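Local coordinates for protein methyltransferase 1 (Methanosarcina barkeri, PDB 2I2X) that catalyses, as the zinc-dependent MtaB subunit of a complex with MtaC, methyl transfer from methanol to the cob(I)amide cofactor carried by MtaC in methanogenesis, at residues E170-D173 with Y174-R178; T445-K448 with S449-V453. One frame throughout, in Å; residues are numbered along the deposited sequence.

Contact 1. Residues E170-D173 with Y174-R178; sequences EVFD and YAVLR
Val176 lies over one face of the Phe172 ring, one helical turn further on, and the two side chains run obliquely past each other. CB of Val176 stands 3.6 Å from Phe172 CZ, displaced toward the rim, in a CH-pi contact, while CG1 leans on CE2 and CG2 on CZ. Phe172 has its CG anti to the backbone N (chi1 165°), which lays the ring alongside the next turn. The backbone beneath ties the same pair: Val176 N donates to Phe172 O over 2.7 Å. Ala175 N likewise bonds Val171 O at 2.8 Å, but the bond from Tyr174 N to Glu170 O is long and weak. In the turn that follows, Arg178 folds back over Tyr174: its CD sits above a ring face, Tyr174 CE2 lies over the guanidinium, and NH1 bonds Tyr174 O at 2.9 Å, in the guanidinium plane. NE forms a salt bridge with Asp103 of a neighbouring Methyltransferase 1 subunit. Asp173, on another side of the helix, belongs to the corrinoid pocket. Helix 169-176 follows strand 160-163 of the TIM barrel; Phe172 is wedged against helices 181-210 and 220-230, while Val171 and Tyr174 meet helix 436-450.

Contact 2. Residues T445-K448 with S449-V453; sequences TKYK and SEVKV
The Tyr447 ring carries Lys446 CG over the centre of one face, 4.1 Å above the plane, and meets Val451 at its edge, where CD1 lies 3.9 Å from Val451 CG2. Its hydroxyl is hydrogen-bonded to Asp180 OD2. Lys446 starts with CG anti to the backbone N (chi1 175°), runs extended, then bends at the last torsion (chi4 75°), bringing NZ to Glu450 OE2 at 3.1 Å. In this i to i+4 salt bridge the ammonium comes from above the carboxylate plane, 39° out of it; the other oxygen, OE1, is probably hydrogen-bonded to Tyr174 OH. With an alanine here instead of Glu450, the Lys446 ammonium would probably lose its salt-bridge partner and the Tyr174 hydroxyl its probable mate. The contact is the C-terminal end of helix 436-450, the last helix of the chain, where Val451 abandons helical backbone angles, yet its N still donates a hydrogen bond to Tyr447 O at 2.9 Å. Glu450 N bonds Lys446 O at 2.9 Å, beneath the salt bridge. Beyond the end, Lys452 curls back so that NZ bonds Ser449 O at 3.1 Å and, weakly, Lys448 O; its positive charge probably eases the negative end of the helix dipole.

How the contacts relate
Contact 1 spans most of the short helix 169-176 of the barrel, contact 2 the C-terminal end of helix 436-450; their centres are 11 Å apart and the two pack directly against each other. Their polar junction is a probable hydrogen bond between Tyr174 OH and Glu450 OE1. Around it, Tyr174 CD1 rests 3.7 Å from Val451 CG2, and Val171 CG1 lies 3.7 Å from Tyr447 CG. The Tyr174 side chain thus spans both contacts. Contact 1 is nearer the catalytic centre: measured from the nearest side-chain atom, Asp173 comes within about 3 Å of the bound corrinoid and Phe172 about 12 Å from the zinc ion, whereas Val451 of contact 2 stays about 11 Å from the corrinoid.

Contact 1. Residues E170-D173 with Y174-R178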
loop_
_atom_site.group_PDB
_atom_site.type_symbol
_atom_site.label_atom_id
_atom_site.label_comp_id
_atom_site.label_asym_id
_atom_site.label_seq_id
_atom_site.Cartn_x
_atom_site.Cartn_y
_atom_site.Cartn_z
ATOM N N GLU A 170 27.037 -16.147 -7.608
ATOM C CA GLU A 170 27.028 -17.580 -7.925
ATOM C C GLU A 170 27.528 -18.446 -6.761
ATOM O O GLU A 170 26.952 -19.493 -6.468
ATOM C CB GLU A 170 27.798 -17.866 -9.239
ATOM C CG GLU A 170 29.365 -17.897 -9.182
ATOM C CD GLU A 170 30.035 -16.558 -8.781
ATOM O OE1 GLU A 170 29.826 -16.084 -7.637
ATOM O OE2 GLU A 170 30.809 -16.005 -9.592
ATOM N N VAL A 171 28.583 -18.007 -6.083
ATOM C CA VAL A 171 29.080 -18.759 -4.938
ATOM C C VAL A 171 28.200 -18.569 -3.706
ATOM O O VAL A 171 28.025 -19.512 -2.921
ATOM C CB VAL A 171 30.573 -18.464 -4.626
ATOM C CG1 VAL A 171 31.037 -19.287 -3.427
ATOM C CG2 VAL A 171 31.421 -18.783 -5.838
ATOM N N PHE A 172 27.642 -17.366 -3.541
ATOM C CA PHE A 172 26.660 -17.108 -2.482
ATOM C C PHE A 172 25.444 -18.038 -2.580
ATOM O O PHE A 172 25.020 -18.623 -1.573
ATOM C CB PHE A 172 26.183 -15.636 -2.458
ATOM C CG PHE A 172 24.937 -15.438 -1.628
ATOM C CD1 PHE A 172 25.036 -15.181 -0.263
ATOM C CD2 PHE A 172 23.672 -15.605 -2.196
ATOM C CE1 PHE A 172 23.925 -15.057 0.519
ATOM C CE2 PHE A 172 22.532 -15.497 -1.411
ATOM C CZ PHE A 172 22.664 -15.215 -0.048
ATOM N N ASP A 173 24.874 -18.160 -3.779
ATOM C CA ASP A 173 23.664 -18.973 -3.975
ATOM C C ASP A 173 23.866 -20.424 -3.586
ATOM O O ASP A 173 22.960 -21.050 -3.012
ATOM C CB ASP A 173 23.207 -18.919 -5.418
ATOM C CG ASP A 173 22.492 -17.628 -5.762
ATOM O OD1 ASP A 173 21.970 -16.922 -4.858
ATOM O OD2 ASP A 173 22.444 -17.324 -6.973
ATOM N N TYR A 174 25.047 -20.954 -3.938
ATOM C CA TYR A 174 25.500 -22.262 -3.502
ATOM C C TYR A 174 25.696 -22.311 -1.982
ATOM O O TYR A 174 25.107 -23.162 -1.323
ATOM C CB TYR A 174 26.782 -22.675 -4.263
ATOM C CG TYR A 174 27.420 -23.961 -3.775
ATOM C CD1 TYR A 174 28.468 -23.921 -2.850
ATOM C CD2 TYR A 174 26.965 -25.219 -4.224
ATOM C CE1 TYR A 174 29.061 -25.093 -2.383
ATOM C CE2 TYR A 174 27.560 -26.417 -3.771
ATOM C CZ TYR A 174 28.614 -26.340 -2.844
ATOM O OH TYR A 174 29.246 -27.480 -2.357
ATOM N N ALA A 175 26.507 -21.405 -1.428
ATOM C CA ALA A 175 26.790 -21.365 0.017
ATOM C C ALA A 175 25.557 -21.192 0.925
ATOM O O ALA A 175 25.463 -21.851 1.972
ATOM C CB ALA A 175 27.807 -20.288 0.321
ATOM N N VAL A 176 24.626 -20.305 0.541
ATOM C CA VAL A 176 23.488 -20.002 1.409
ATOM C C VAL A 176 22.521 -21.177 1.611
ATOM O O VAL A 176 21.829 -21.244 2.612
ATOM C CB VAL A 176 22.737 -18.698 0.992
ATOM C CG1 VAL A 176 21.767 -18.927 -0.156
ATOM C CG2 VAL A 176 22.056 -18.107 2.193
ATOM N N LEU A 177 22.477 -22.097 0.659
ATOM C CA LEU A 177 21.640 -23.288 0.811
ATOM C C LEU A 177 22.297 -24.349 1.704
ATOM O O LEU A 177 21.687 -25.372 1.976
ATOM C CB LEU A 177 21.303 -23.882 -0.561
ATOM C CG LEU A 177 20.058 -23.435 -1.349
ATOM C CD1 LEU A 177 19.269 -22.288 -0.729
ATOM C CD2 LEU A 177 20.391 -23.123 -2.792
ATOM N N ARG A 178 23.523 -24.094 2.175
ATOM C CA ARG A 178 24.322 -25.140 2.819
ATOM C C ARG A 178 24.946 -24.777 4.139
ATOM O O ARG A 178 25.772 -25.533 4.648
ATOM C CB ARG A 178 25.409 -25.659 1.853
ATOM C CG ARG A 178 24.805 -26.189 0.557
ATOM C CD ARG A 178 25.774 -26.615 -0.544
ATOM N NE ARG A 178 24.985 -27.384 -1.524
ATOM C CZ ARG A 178 24.183 -26.852 -2.449
ATOM N NH1 ARG A 178 24.077 -25.530 -2.602
ATOM N NH2 ARG A 178 23.491 -27.649 -3.240
#

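Contact 2. Residues T445-K448 with S449-V453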
loop_
_atom_site.group_PDB
_atom_site.type_symbol
_atom_site.label_atom_id
_atom_site.label_comp_id
_atom_site.label_asym_id
_atom_site.label_seq_id
_atom_site.Cartn_x
_atom_site.Cartn_y
_atom_site.Cartn_z
ATOM N N THR A 445 40.149 -22.883 -4.924
ATOM C CA THR A 445 40.146 -24.264 -5.352
ATOM C C THR A 445 38.894 -24.999 -4.876
ATOM O O THR A 445 38.293 -25.751 -5.638
ATOM C CB THR A 445 41.494 -25.042 -5.064
ATOM O OG1 THR A 445 41.342 -25.906 -3.936
ATOM C CG2 THR A 445 42.693 -24.086 -4.875
ATOM N N LYS A 446 38.478 -24.767 -3.639
ATOM C CA LYS A 446 37.193 -25.342 -3.175
ATOM C C LYS A 446 35.968 -25.004 -4.065
ATOM O O LYS A 446 35.265 -25.912 -4.477
ATOM C CB LYS A 446 36.935 -25.013 -1.701
ATOM C CG LYS A 446 35.572 -25.452 -1.167
ATOM C CD LYS A 446 35.396 -24.961 0.286
ATOM C CE LYS A 446 34.059 -25.380 0.858
ATOM N NZ LYS A 446 34.014 -26.805 1.222
ATOM N N TYR A 447 35.732 -23.731 -4.389
ATOM C CA TYR A 447 34.568 -23.367 -5.245
ATOM C C TYR A 447 34.714 -23.657 -6.748
ATOM O O TYR A 447 33.718 -23.881 -7.442
ATOM C CB TYR A 447 33.997 -21.964 -4.908
ATOM C CG TYR A 447 33.669 -21.950 -3.444
ATOM C CD1 TYR A 447 32.617 -22.726 -2.944
ATOM C CD2 TYR A 447 34.470 -21.265 -2.537
ATOM C CE1 TYR A 447 32.356 -22.791 -1.598
ATOM C CE2 TYR A 447 34.222 -21.328 -1.185
ATOM C CZ TYR A 447 33.154 -22.091 -0.717
ATOM O OH TYR A 447 32.888 -22.149 0.643
ATOM N N LYS A 448 35.949 -23.717 -7.238
ATOM C CA LYS A 448 36.185 -24.246 -8.581
ATOM C C LYS A 448 35.653 -25.677 -8.703
ATOM O O LYS A 448 34.968 -26.027 -9.654
ATOM C CB LYS A 448 37.653 -24.225 -8.896
ATOM C CG LYS A 448 38.122 -22.988 -9.622
ATOM C CD LYS A 448 39.649 -23.029 -9.692
ATOM C CE LYS A 448 40.164 -23.002 -11.130
ATOM N NZ LYS A 448 41.392 -22.136 -11.209
ATOM N N SER A 449 35.941 -26.493 -7.703
ATOM C CA SER A 449 35.540 -27.881 -7.709
ATOM C C SER A 449 34.040 -28.025 -7.390
ATOM O O SER A 449 33.323 -28.757 -8.081
ATOM C CB SER A 449 36.433 -28.667 -6.734
ATOM O OG SER A 449 35.891 -29.933 -6.425
ATOM N N GLU A 450 33.554 -27.306 -6.376
ATOM C CA GLU A 450 32.156 -27.465 -5.924
ATOM C C GLU A 450 31.085 -26.745 -6.730
ATOM O O GLU A 450 29.939 -27.168 -6.717
ATOM C CB GLU A 450 32.008 -27.136 -4.444
ATOM C CG GLU A 450 32.873 -28.033 -3.560
ATOM C CD GLU A 450 32.539 -27.921 -2.091
ATOM O OE1 GLU A 450 31.523 -27.259 -1.728
ATOM O OE2 GLU A 450 33.302 -28.504 -1.290
ATOM N N VAL A 451 31.448 -25.678 -7.435
ATOM C CA VAL A 451 30.453 -24.844 -8.099
ATOM C C VAL A 451 30.787 -24.678 -9.561
ATOM O O VAL A 451 31.576 -23.809 -9.912
ATOM C CB VAL A 451 30.413 -23.438 -7.475
ATOM C CG1 VAL A 451 29.240 -22.611 -8.058
ATOM C CG2 VAL A 451 30.356 -23.520 -5.967
ATOM N N LYS A 452 30.179 -25.477 -10.426
ATOM C CA LYS A 452 30.611 -25.499 -11.832
ATOM C C LYS A 452 30.438 -24.196 -12.602
ATOM O O LYS A 452 31.201 -23.944 -13.529
ATOM C CB LYS A 452 30.012 -26.686 -12.607
ATOM C CG LYS A 452 30.707 -28.029 -12.267
ATOM C CD LYS A 452 32.182 -28.043 -12.753
ATOM C CE LYS A 452 32.956 -29.284 -12.303
ATOM N NZ LYS A 452 33.851 -28.963 -11.154
ATOM N N VAL A 453 29.458 -23.377 -12.214
ATOM C CA VAL A 453 29.201 -22.096 -12.874
ATOM C C VAL A 453 30.190 -20.997 -12.475
ATOM O O VAL A 453 30.163 -19.924 -13.077
ATOM C CB VAL A 453 27.724 -21.566 -12.673
ATOM C CG1 VAL A 453 26.681 -22.445 -13.412
ATOM C CG2 VAL A 453 27.369 -21.431 -11.196
#